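Local coordinates for methanogen homoaconitase small subunit (Methanocaldococcus jannaschii, PDB 2PKP), which forms, with its large-subunit partner, a hydro-lyase that converts (R)-homocitrate to homoisocitrate by way of cis-homoaconitate, at residues V49-C63 with C77-F91. Sequence-based numbering, arbitrary orientation.
Sequences VKEGDVIVAGENFGC and CGIKAVIAKSFARIF. With ZN (zinc ion), chain B.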
# COMPACT_ATOMS: atom_id res chain seq x y z
N VAL A 49 3.11 -0.63 15.40
CA VAL A 49 3.10 -0.38 13.96
C VAL A 49 1.73 -0.50 13.30
O VAL A 49 0.92 -1.35 13.67
CB VAL A 49 4.09 -1.31 13.23
CG1 VAL A 49 3.63 -2.75 13.34
CG2 VAL A 49 4.22 -0.90 11.77
N LYS A 50 1.49 0.36 12.32
CA LYS A 50 0.23 0.35 11.58
C LYS A 50 0.54 0.33 10.09
O LYS A 50 1.54 0.90 9.65
CB LYS A 50 -0.60 1.60 11.89
CG LYS A 50 -0.98 1.76 13.35
CD LYS A 50 -1.86 0.62 13.85
CE LYS A 50 -2.21 0.81 15.32
NZ LYS A 50 -3.00 -0.33 15.85
N GLU A 51 -0.33 -0.32 9.32
CA GLU A 51 -0.15 -0.38 7.87
C GLU A 51 0.04 1.05 7.38
O GLU A 51 -0.73 1.94 7.74
CB GLU A 51 -1.39 -0.99 7.22
CG GLU A 51 -1.25 -1.22 5.72
CD GLU A 51 -2.56 -1.64 5.07
OE1 GLU A 51 -3.46 -2.11 5.79
OE2 GLU A 51 -2.67 -1.50 3.83
N GLY A 52 1.07 1.28 6.57
CA GLY A 52 1.32 2.61 6.06
C GLY A 52 2.43 3.34 6.79
O GLY A 52 2.90 4.38 6.34
N ASP A 53 2.85 2.80 7.93
CA ASP A 53 3.92 3.42 8.70
C ASP A 53 5.27 3.23 8.02
O ASP A 53 5.40 2.51 7.03
CB ASP A 53 3.96 2.85 10.12
CG ASP A 53 2.88 3.43 11.01
OD1 ASP A 53 2.20 4.38 10.57
OD2 ASP A 53 2.73 2.95 12.15
N VAL A 54 6.28 3.88 8.58
CA VAL A 54 7.62 3.84 8.02
C VAL A 54 8.68 3.62 9.10
O VAL A 54 8.62 4.20 10.17
CB VAL A 54 7.93 5.18 7.28
CG1 VAL A 54 9.33 5.17 6.70
CG2 VAL A 54 6.89 5.41 6.19
N ILE A 55 9.65 2.76 8.79
CA ILE A 55 10.74 2.50 9.72
C ILE A 55 11.83 3.48 9.34
O ILE A 55 12.14 3.64 8.16
CB ILE A 55 11.30 1.07 9.59
CG1 ILE A 55 10.30 0.06 10.15
CG2 ILE A 55 12.64 0.98 10.33
CD1 ILE A 55 10.71 -1.38 9.93
N VAL A 56 12.39 4.15 10.33
CA VAL A 56 13.45 5.12 10.11
C VAL A 56 14.66 4.68 10.94
O VAL A 56 14.52 4.39 12.13
CB VAL A 56 12.97 6.53 10.52
CG1 VAL A 56 14.09 7.55 10.34
CG2 VAL A 56 11.75 6.91 9.68
N ALA A 57 15.83 4.59 10.32
CA ALA A 57 17.01 4.15 11.05
C ALA A 57 18.29 4.90 10.70
O ALA A 57 18.31 5.75 9.81
CB ALA A 57 17.22 2.65 10.83
N GLY A 58 19.35 4.56 11.42
CA GLY A 58 20.63 5.20 11.20
C GLY A 58 21.46 4.52 10.13
O GLY A 58 20.95 4.16 9.07
N GLU A 59 22.74 4.34 10.41
CA GLU A 59 23.65 3.73 9.45
C GLU A 59 23.55 2.21 9.40
O GLU A 59 23.16 1.56 10.37
CB GLU A 59 25.10 4.10 9.80
CG GLU A 59 25.38 5.59 9.81
CD GLU A 59 25.59 6.14 8.41
OE1 GLU A 59 25.13 5.51 7.44
OE2 GLU A 59 26.22 7.21 8.29
N ASN A 60 23.88 1.67 8.23
CA ASN A 60 23.93 0.23 8.02
C ASN A 60 22.71 -0.59 8.44
O ASN A 60 22.84 -1.65 9.05
CB ASN A 60 25.20 -0.28 8.73
CG ASN A 60 25.59 -1.68 8.31
OD1 ASN A 60 25.47 -2.04 7.14
ND2 ASN A 60 26.07 -2.46 9.26
N PHE A 61 21.52 -0.12 8.07
CA PHE A 61 20.30 -0.84 8.41
C PHE A 61 20.25 -2.18 7.65
O PHE A 61 20.60 -2.25 6.47
CB PHE A 61 19.06 -0.01 8.04
CG PHE A 61 17.76 -0.65 8.43
CD1 PHE A 61 17.27 -0.51 9.73
CD2 PHE A 61 17.03 -1.40 7.52
CE1 PHE A 61 16.07 -1.11 10.11
CE2 PHE A 61 15.82 -2.00 7.89
CZ PHE A 61 15.35 -1.86 9.19
N GLY A 62 19.79 -3.22 8.33
CA GLY A 62 19.70 -4.53 7.70
C GLY A 62 21.01 -5.29 7.71
O GLY A 62 21.16 -6.30 7.03
N CYS A 63 21.96 -4.79 8.49
CA CYS A 63 23.28 -5.40 8.60
C CYS A 63 23.25 -6.89 8.90
O CYS A 63 22.34 -7.39 9.57
CB CYS A 63 24.09 -4.71 9.70
SG CYS A 63 25.68 -5.52 10.02
N CYS A 77 4.15 -6.02 7.57
CA CYS A 77 3.64 -5.22 8.68
C CYS A 77 2.88 -4.08 8.02
O CYS A 77 2.28 -3.24 8.69
CB CYS A 77 4.77 -4.63 9.53
SG CYS A 77 5.38 -5.68 10.85
N GLY A 78 2.91 -4.06 6.70
CA GLY A 78 2.24 -3.01 5.96
C GLY A 78 3.16 -1.82 5.75
O GLY A 78 2.70 -0.72 5.44
N ILE A 79 4.46 -2.04 5.93
CA ILE A 79 5.46 -0.99 5.75
C ILE A 79 5.98 -1.02 4.32
O ILE A 79 6.56 -2.02 3.88
CB ILE A 79 6.62 -1.18 6.75
CG1 ILE A 79 6.08 -0.99 8.18
CG2 ILE A 79 7.75 -0.20 6.45
CD1 ILE A 79 7.09 -1.30 9.26
N LYS A 80 5.78 0.07 3.60
CA LYS A 80 6.20 0.18 2.21
C LYS A 80 7.61 0.72 2.01
O LYS A 80 8.22 0.52 0.96
CB LYS A 80 5.21 1.05 1.43
CG LYS A 80 5.54 1.24 -0.04
CD LYS A 80 5.48 -0.07 -0.81
CE LYS A 80 5.67 0.16 -2.30
NZ LYS A 80 5.52 -1.11 -3.07
N ALA A 81 8.14 1.42 3.02
CA ALA A 81 9.47 1.98 2.89
C ALA A 81 10.25 2.06 4.20
O ALA A 81 9.68 2.11 5.29
CB ALA A 81 9.39 3.38 2.26
N VAL A 82 11.57 2.08 4.06
CA VAL A 82 12.46 2.19 5.19
C VAL A 82 13.38 3.33 4.85
O VAL A 82 13.96 3.37 3.76
CB VAL A 82 13.31 0.91 5.38
CG1 VAL A 82 14.30 1.10 6.51
CG2 VAL A 82 12.40 -0.26 5.67
N ILE A 83 13.51 4.29 5.76
CA ILE A 83 14.39 5.42 5.53
C ILE A 83 15.61 5.24 6.43
O ILE A 83 15.46 5.06 7.64
CB ILE A 83 13.70 6.75 5.90
CG1 ILE A 83 12.37 6.87 5.15
CG2 ILE A 83 14.60 7.93 5.54
CD1 ILE A 83 11.54 8.09 5.58
N ALA A 84 16.80 5.28 5.85
CA ALA A 84 18.02 5.12 6.64
C ALA A 84 19.16 5.96 6.06
O ALA A 84 19.07 6.44 4.93
CB ALA A 84 18.43 3.64 6.70
N LYS A 85 20.22 6.13 6.85
CA LYS A 85 21.38 6.88 6.39
C LYS A 85 22.13 6.02 5.38
O LYS A 85 22.71 6.53 4.42
CB LYS A 85 22.31 7.23 7.56
CG LYS A 85 21.73 8.24 8.53
CD LYS A 85 22.78 8.62 9.58
CE LYS A 85 22.23 9.61 10.59
NZ LYS A 85 23.25 9.97 11.61
N SER A 86 22.12 4.71 5.61
CA SER A 86 22.75 3.76 4.70
C SER A 86 22.17 2.37 4.94
O SER A 86 21.64 2.07 6.01
CB SER A 86 24.28 3.74 4.88
OG SER A 86 24.66 3.34 6.18
N PHE A 87 22.26 1.52 3.92
CA PHE A 87 21.72 0.16 3.98
C PHE A 87 22.76 -0.91 3.70
O PHE A 87 23.60 -0.74 2.82
CB PHE A 87 20.61 -0.02 2.94
CG PHE A 87 19.36 0.75 3.23
CD1 PHE A 87 18.37 0.21 4.05
CD2 PHE A 87 19.13 1.99 2.64
CE1 PHE A 87 17.18 0.89 4.29
CE2 PHE A 87 17.95 2.69 2.87
CZ PHE A 87 16.97 2.14 3.69
N ALA A 88 22.69 -2.01 4.44
CA ALA A 88 23.60 -3.12 4.19
C ALA A 88 23.29 -3.52 2.75
O ALA A 88 22.12 -3.54 2.33
CB ALA A 88 23.31 -4.27 5.15
N ARG A 89 24.33 -3.84 1.99
CA ARG A 89 24.18 -4.22 0.59
C ARG A 89 23.17 -5.33 0.33
O ARG A 89 22.29 -5.18 -0.52
CB ARG A 89 25.54 -4.63 0.02
CG ARG A 89 26.61 -3.56 0.15
CD ARG A 89 27.97 -4.01 -0.40
NE ARG A 89 27.95 -4.26 -1.84
CZ ARG A 89 27.59 -5.41 -2.41
NH1 ARG A 89 27.21 -6.43 -1.65
NH2 ARG A 89 27.60 -5.53 -3.73
N ILE A 90 23.29 -6.43 1.06
CA ILE A 90 22.39 -7.56 0.86
C ILE A 90 20.94 -7.22 1.19
O ILE A 90 20.03 -7.58 0.44
CB ILE A 90 22.84 -8.77 1.70
CG1 ILE A 90 24.21 -9.25 1.21
CG2 ILE A 90 21.81 -9.90 1.60
CD1 ILE A 90 24.78 -10.44 1.97
N PHE A 91 20.73 -6.52 2.30
CA PHE A 91 19.38 -6.13 2.68
C PHE A 91 18.75 -5.30 1.57
O PHE A 91 17.60 -5.52 1.19
CB PHE A 91 19.39 -5.32 3.98
CG PHE A 91 18.04 -4.81 4.38
CD1 PHE A 91 17.18 -5.59 5.15
CD2 PHE A 91 17.60 -3.56 3.94
CE1 PHE A 91 15.90 -5.14 5.48
CE2 PHE A 91 16.32 -3.09 4.27
CZ PHE A 91 15.47 -3.89 5.04
ZN ZN B . 26.27 -4.83 12.00
O HOH W 1 4.91 2.29 4.30
O HOH W 2 25.43 -6.15 13.20
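Ser86 OG sits between two partners on the loop after strand 54-57: it donates to Glu59 OE1 at 2.6 Å, nearly along that C-O axis, and accepts an almost straight bond from Asn60 N (2.8 Å, 175°). Glu59 reaches it by bending at chi2 (-80°), which also lays its carboxylate across the CB of Lys85, while Lys85 NZ forms its salt bridge with Asp108 instead. With an alanine at Glu59, the Ser86 hydroxyl would probably be left without its acceptor, held only by Asn60 N within the two segments, and Lys85 CB would lose the carboxylate packed against it. Next along, Phe61 is held by its backbone, N to Ser86 O and O from Ala88 N. Its ring takes Val82 CG1 over one face and sets its edge against the face of Phe91, Phe61 CE2 lying 3.4 Å from Phe91 CZ, a T-shaped pair with planes at 86°. Gly62 lies against the Phe91 ring, where a CB would clash. These loops follow the parallel strands 54-57 and 81-84 of a beta-alpha-beta crossover through helix 68-75, within the aconitase C-terminal (swivel) domain. Between the strands, Ile83 N bonds Ile55 O and Ile83 O takes Ala57 N (2.7 Å). Further out, Ile55 CG1 meets Ile79 CD1 at 3.6 Å beside Ile74, while Cys63 SG binds zinc (2.2 Å) with Asp13, which also accepts from Asn60 ND2.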